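Local coordinates for protein TsrE (Streptomyces laurentii, PDB 7CWW) that probably catalyses the cyclisation that forms the central nitrogen ring of a thiopeptide antibiotic, at residues Asn94-Trp99 / Tyr250-Pro255; Gln6-Val11 / Phe88-Tyr93. One frame throughout, in Å; residues are numbered along the deposited sequence.

Contact 1 of 2, residues Asn94-Trp99 / Tyr250-Pro255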
# COMPACT_ATOMS: atom_id res chain seq x y z
N ASN A 94 4.80 12.12 -11.34
CA ASN A 94 5.79 11.12 -11.72
C ASN A 94 5.10 10.06 -12.58
O ASN A 94 4.24 9.32 -12.10
CB ASN A 94 6.42 10.49 -10.47
CG ASN A 94 7.60 9.58 -10.79
OD1 ASN A 94 7.79 9.14 -11.92
ND2 ASN A 94 8.41 9.31 -9.78
N HIS A 95 5.48 10.00 -13.86
CA HIS A 95 4.92 9.03 -14.79
C HIS A 95 5.58 7.66 -14.67
O HIS A 95 5.20 6.74 -15.40
CB HIS A 95 5.06 9.53 -16.23
CG HIS A 95 4.29 10.78 -16.53
ND1 HIS A 95 4.70 12.02 -16.09
CD2 HIS A 95 3.15 10.98 -17.23
CE1 HIS A 95 3.84 12.94 -16.50
NE2 HIS A 95 2.89 12.33 -17.20
N GLU A 96 6.58 7.52 -13.81
CA GLU A 96 7.42 6.33 -13.75
C GLU A 96 7.73 6.05 -12.28
O GLU A 96 8.88 5.97 -11.86
CB GLU A 96 8.70 6.53 -14.59
CG GLU A 96 9.44 5.24 -14.93
CD GLU A 96 10.73 5.47 -15.72
OE1 GLU A 96 11.26 6.61 -15.69
OE2 GLU A 96 11.22 4.52 -16.36
N HIS A 97 6.67 5.91 -11.48
CA HIS A 97 6.84 5.70 -10.04
C HIS A 97 7.62 4.42 -9.79
O HIS A 97 7.45 3.41 -10.49
CB HIS A 97 5.48 5.65 -9.32
CG HIS A 97 5.03 6.99 -8.81
ND1 HIS A 97 5.76 7.72 -7.88
CD2 HIS A 97 3.94 7.73 -9.10
CE1 HIS A 97 5.13 8.86 -7.63
NE2 HIS A 97 4.02 8.89 -8.35
N ASP A 98 8.49 4.46 -8.78
CA ASP A 98 9.28 3.29 -8.44
C ASP A 98 8.37 2.11 -8.13
O ASP A 98 7.36 2.24 -7.43
CB ASP A 98 10.18 3.56 -7.24
CG ASP A 98 11.23 4.63 -7.53
OD1 ASP A 98 11.49 4.96 -8.70
OD2 ASP A 98 11.83 5.12 -6.56
N TRP A 99 8.72 0.94 -8.67
CA TRP A 99 8.09 -0.33 -8.32
C TRP A 99 6.64 -0.40 -8.75
O TRP A 99 5.87 -1.21 -8.21
CB TRP A 99 8.20 -0.61 -6.81
CG TRP A 99 9.57 -0.31 -6.25
CD1 TRP A 99 9.90 0.69 -5.38
CD2 TRP A 99 10.78 -1.01 -6.54
NE1 TRP A 99 11.24 0.65 -5.11
CE2 TRP A 99 11.81 -0.39 -5.80
CE3 TRP A 99 11.09 -2.13 -7.33
CZ2 TRP A 99 13.12 -0.84 -5.84
CZ3 TRP A 99 12.40 -2.56 -7.37
CH2 TRP A 99 13.40 -1.92 -6.63
N TYR A 250 7.97 -4.12 -15.61
CA TYR A 250 9.26 -4.31 -14.95
C TYR A 250 9.21 -3.58 -13.61
O TYR A 250 8.58 -2.53 -13.50
CB TYR A 250 10.42 -3.79 -15.81
CG TYR A 250 10.53 -4.55 -17.10
CD1 TYR A 250 11.24 -5.74 -17.17
CD2 TYR A 250 9.86 -4.11 -18.24
CE1 TYR A 250 11.30 -6.47 -18.34
CE2 TYR A 250 9.92 -4.83 -19.42
CZ TYR A 250 10.64 -6.01 -19.47
OH TYR A 250 10.69 -6.74 -20.63
N LEU A 251 9.85 -4.16 -12.59
CA LEU A 251 9.87 -3.57 -11.26
C LEU A 251 11.25 -2.97 -11.02
O LEU A 251 12.24 -3.70 -10.94
CB LEU A 251 9.52 -4.62 -10.20
CG LEU A 251 8.08 -5.15 -10.22
CD1 LEU A 251 7.79 -6.13 -9.05
CD2 LEU A 251 7.04 -4.00 -10.22
N TYR A 252 11.31 -1.65 -10.94
CA TYR A 252 12.59 -0.97 -10.76
C TYR A 252 12.36 0.38 -10.08
O TYR A 252 11.23 0.88 -10.00
CB TYR A 252 13.31 -0.79 -12.10
CG TYR A 252 12.56 0.02 -13.13
CD1 TYR A 252 11.66 -0.60 -14.00
CD2 TYR A 252 12.76 1.39 -13.26
CE1 TYR A 252 10.97 0.12 -14.96
CE2 TYR A 252 12.07 2.13 -14.24
CZ TYR A 252 11.18 1.48 -15.08
OH TYR A 252 10.49 2.19 -16.03
N ALA A 253 13.46 0.97 -9.62
CA ALA A 253 13.51 2.32 -9.12
C ALA A 253 14.42 3.14 -10.03
O ALA A 253 15.27 2.60 -10.75
CB ALA A 253 14.03 2.38 -7.67
N THR A 254 14.21 4.44 -10.03
CA THR A 254 14.97 5.32 -10.91
C THR A 254 15.60 6.39 -10.05
O THR A 254 14.86 7.13 -9.36
CB THR A 254 14.09 5.93 -12.01
OG1 THR A 254 13.60 4.91 -12.88
CG2 THR A 254 14.91 6.93 -12.84
N PRO A 255 16.93 6.53 -10.04
CA PRO A 255 17.53 7.68 -9.35
C PRO A 255 17.11 8.97 -10.02
O PRO A 255 17.02 9.05 -11.25
CB PRO A 255 19.04 7.42 -9.47
CG PRO A 255 19.19 6.01 -10.00
CD PRO A 255 17.92 5.73 -10.77
O HOH W 1 11.16 4.54 -11.36
O HOH W 2 9.28 2.28 -12.42

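Contact 2 of 2, residues Gln6-Val11 / Phe88-Tyr93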
# COMPACT_ATOMS: atom_id res chain seq x y z
N GLN A 6 -4.81 16.33 -20.49
CA GLN A 6 -4.40 15.87 -19.17
C GLN A 6 -4.19 17.07 -18.24
O GLN A 6 -3.44 17.98 -18.59
CB GLN A 6 -3.13 15.04 -19.30
CG GLN A 6 -2.80 14.20 -18.10
CD GLN A 6 -3.99 13.43 -17.59
OE1 GLN A 6 -4.50 13.73 -16.51
NE2 GLN A 6 -4.44 12.43 -18.35
N LYS A 7 -4.87 17.08 -17.10
CA LYS A 7 -4.68 18.13 -16.10
C LYS A 7 -4.13 17.53 -14.82
O LYS A 7 -4.34 16.35 -14.53
CB LYS A 7 -5.99 18.88 -15.79
CG LYS A 7 -6.83 19.22 -17.01
CD LYS A 7 -6.18 20.31 -17.85
CE LYS A 7 -7.06 20.64 -19.05
NZ LYS A 7 -6.56 21.81 -19.81
N ASP A 8 -3.43 18.35 -14.03
CA ASP A 8 -2.72 17.91 -12.84
C ASP A 8 -2.59 19.11 -11.91
O ASP A 8 -1.96 20.11 -12.26
CB ASP A 8 -1.33 17.34 -13.20
CG ASP A 8 -0.54 16.84 -11.98
OD1 ASP A 8 -1.11 16.61 -10.91
OD2 ASP A 8 0.69 16.66 -12.10
N LEU A 9 -3.21 19.02 -10.73
CA LEU A 9 -3.26 20.13 -9.78
C LEU A 9 -2.76 19.62 -8.44
O LEU A 9 -3.19 18.56 -8.00
CB LEU A 9 -4.70 20.67 -9.65
CG LEU A 9 -5.03 21.56 -8.46
CD1 LEU A 9 -4.11 22.78 -8.50
CD2 LEU A 9 -6.49 22.01 -8.50
N THR A 10 -1.85 20.36 -7.81
CA THR A 10 -1.35 19.97 -6.50
C THR A 10 -1.67 21.07 -5.49
O THR A 10 -1.54 22.27 -5.79
CB THR A 10 0.17 19.65 -6.51
OG1 THR A 10 0.93 20.78 -6.94
CG2 THR A 10 0.48 18.44 -7.44
N VAL A 11 -2.13 20.66 -4.31
CA VAL A 11 -2.58 21.58 -3.28
C VAL A 11 -1.81 21.26 -2.01
O VAL A 11 -2.05 20.21 -1.38
CB VAL A 11 -4.08 21.47 -3.02
CG1 VAL A 11 -4.55 22.69 -2.19
CG2 VAL A 11 -4.83 21.35 -4.36
N PHE A 88 -0.36 26.39 -4.26
CA PHE A 88 -0.46 25.77 -5.57
C PHE A 88 0.88 25.54 -6.26
O PHE A 88 0.88 25.16 -7.43
CB PHE A 88 -1.40 26.59 -6.46
CG PHE A 88 -2.83 26.60 -5.97
CD1 PHE A 88 -3.45 25.42 -5.60
CD2 PHE A 88 -3.52 27.79 -5.84
CE1 PHE A 88 -4.76 25.41 -5.14
CE2 PHE A 88 -4.82 27.79 -5.37
CZ PHE A 88 -5.44 26.60 -5.02
N THR A 89 2.01 25.75 -5.57
CA THR A 89 3.32 25.43 -6.14
C THR A 89 3.26 24.07 -6.83
O THR A 89 2.84 23.08 -6.23
CB THR A 89 4.40 25.39 -5.05
OG1 THR A 89 4.48 26.65 -4.36
CG2 THR A 89 5.76 25.08 -5.68
N TYR A 90 3.63 24.02 -8.10
CA TYR A 90 3.38 22.81 -8.87
C TYR A 90 4.44 21.75 -8.57
O TYR A 90 5.64 22.01 -8.66
CB TYR A 90 3.32 23.07 -10.38
CG TYR A 90 2.97 21.80 -11.13
CD1 TYR A 90 1.85 21.03 -10.78
CD2 TYR A 90 3.79 21.33 -12.16
CE1 TYR A 90 1.54 19.84 -11.45
CE2 TYR A 90 3.49 20.14 -12.83
CZ TYR A 90 2.36 19.40 -12.47
OH TYR A 90 2.07 18.23 -13.14
N GLN A 91 3.99 20.57 -8.18
CA GLN A 91 4.86 19.43 -7.92
C GLN A 91 4.60 18.39 -9.02
O GLN A 91 3.51 17.80 -9.06
CB GLN A 91 4.58 18.84 -6.54
CG GLN A 91 4.84 19.83 -5.40
CD GLN A 91 6.30 20.23 -5.32
OE1 GLN A 91 7.17 19.51 -5.81
NE2 GLN A 91 6.58 21.36 -4.69
N PRO A 92 5.55 18.17 -9.92
CA PRO A 92 5.24 17.44 -11.16
C PRO A 92 4.91 15.98 -10.92
O PRO A 92 5.56 15.28 -10.15
CB PRO A 92 6.52 17.59 -11.99
CG PRO A 92 7.11 18.89 -11.50
CD PRO A 92 6.84 18.88 -10.01
N TYR A 93 3.88 15.54 -11.63
CA TYR A 93 3.48 14.14 -11.58
C TYR A 93 4.61 13.23 -12.05
O TYR A 93 5.29 13.51 -13.04
CB TYR A 93 2.26 13.97 -12.47
CG TYR A 93 1.67 12.59 -12.48
CD1 TYR A 93 1.16 12.00 -11.32
CD2 TYR A 93 1.58 11.88 -13.67
CE1 TYR A 93 0.59 10.73 -11.35
CE2 TYR A 93 1.00 10.60 -13.71
CZ TYR A 93 0.51 10.04 -12.55
OH TYR A 93 -0.07 8.79 -12.59
O HOH W 3 -0.73 23.06 -8.71

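Contact 1 of 2, residues Asn94-Trp99 / Tyr250-Pro255
Glu-96 OE2 and Tyr-252 OH lie 2.5 Å apart. This is a very short hydrogen bond, given by the phenol. The carboxylate comes up at the edge of the ring, and the two planes stand 85° apart. Tyr-252 CB points away from residues 94-99, but CG lies between the backbone N and the carbonyl carbon (chi1 60°). This torsion swings the ring back beside Glu-96. A backbone bond follows: Trp-99 N donates to Tyr-252 O at 2.8 Å. Asp-98 CA makes a longer C-H contact with the same carbonyl. Asp-98 OD1 then accepts from Thr-254 N at 3.1 Å. That N-H meets it from above the carboxylate plane, tilted 49° out of it. A water ties the same OD1 to Glu-96 O and Thr-254 OG1. OD1 therefore has both a direct and a water-mediated link to the Thr-254 side.

The packing lies beyond these bonds. One face of the Trp-99 indole covers the backbone at Tyr-252 C and Ala-253 N. Its CZ2 is 3.8 Å from Ala-253 CB, and its CE3 is 4.1 Å from Leu-251 CB. Leu-251 CD2 also rests on the Trp-99 carbonyl.

The contact joins two irregular loops at the protein surface. One leads from helix 84-87 to helix 106-127, the other from helix 224-245 to helix 276-279. Helix 308-326 backs both: Arg-314 meets Trp-99 and Leu-251, Leu-311 touches Leu-251, and the ring of Trp-322 stacks edge-to-face with His-97.

Contact 2 of 2, residues Gln6-Val11 / Phe88-Tyr93
Asp-8 meets Tyr-90 through OD2 and the phenol OH, at the edge of the ring. With CG anti to the backbone N (chi1 -179°), the Asp-8 carboxylate is carried out to the phenol. Carboxylate and ring planes are 78° apart. The phenol donates, but Asp-8 OD2 and Tyr-90 OH are modelled 2.3 Å apart. That value is too short to be taken literally. Tyr-93 CB also crowds OD2. Next along the strand, Thr-10 OG1 lies 3.1 Å from Thr-89 O and 3.3 Å from Gln-91 N, and its CG2 packs on Gln-91 O. A water bridges the backbones: it accepts from Thr-10 N at 3.1 Å and donates to Phe-88 O at 2.9 Å. Phe-88 turns to the other face of the strand. Its CD1 is 4.0 Å from Leu-9 CD1, and its CE1 is 4.0 Å from Val-11 CG1.

The sheet and helix 65-78 frame the contact. Strand 5-11 is an outer strand, paired to strand 52-61 through Lys-7, Leu-9 and Val-11. Leu-9, Val-11 and Phe-88 pack on helix 65-78. Residues 88-93 pass round the strand edge, and Tyr-93 reaches Phe-43 and Leu-45 of strand 39-49.

Arg-56 forms a salt bridge with Asp-8 OD2 and a hydrogen bond to Gln-91 O. One guanidinium thus links strand and loop. Its positive charge would probably favour an ionised Asp-8.

Residues 88-93 run straight into 94-99, and the two contacts lie about 19 Å apart, centre to centre. One loop therefore serves both: it first wraps the edge of the three-stranded sheet, then meets the loop 250-255 beside helix 308-326. His-95 and Tyr-93 stack edge-to-face across the junction. Contact 1 is nearer the middle of the chain: its centre is about 15 Å from the chain centre, that of contact 2 about 22 Å. It is also nearer the bound polyether. From side chain to ligand, nearest atoms, Trp-99 is about 4 Å away and Tyr-93 about 12 Å. The polyether occupies a pocket lined by residues between 149 and 338.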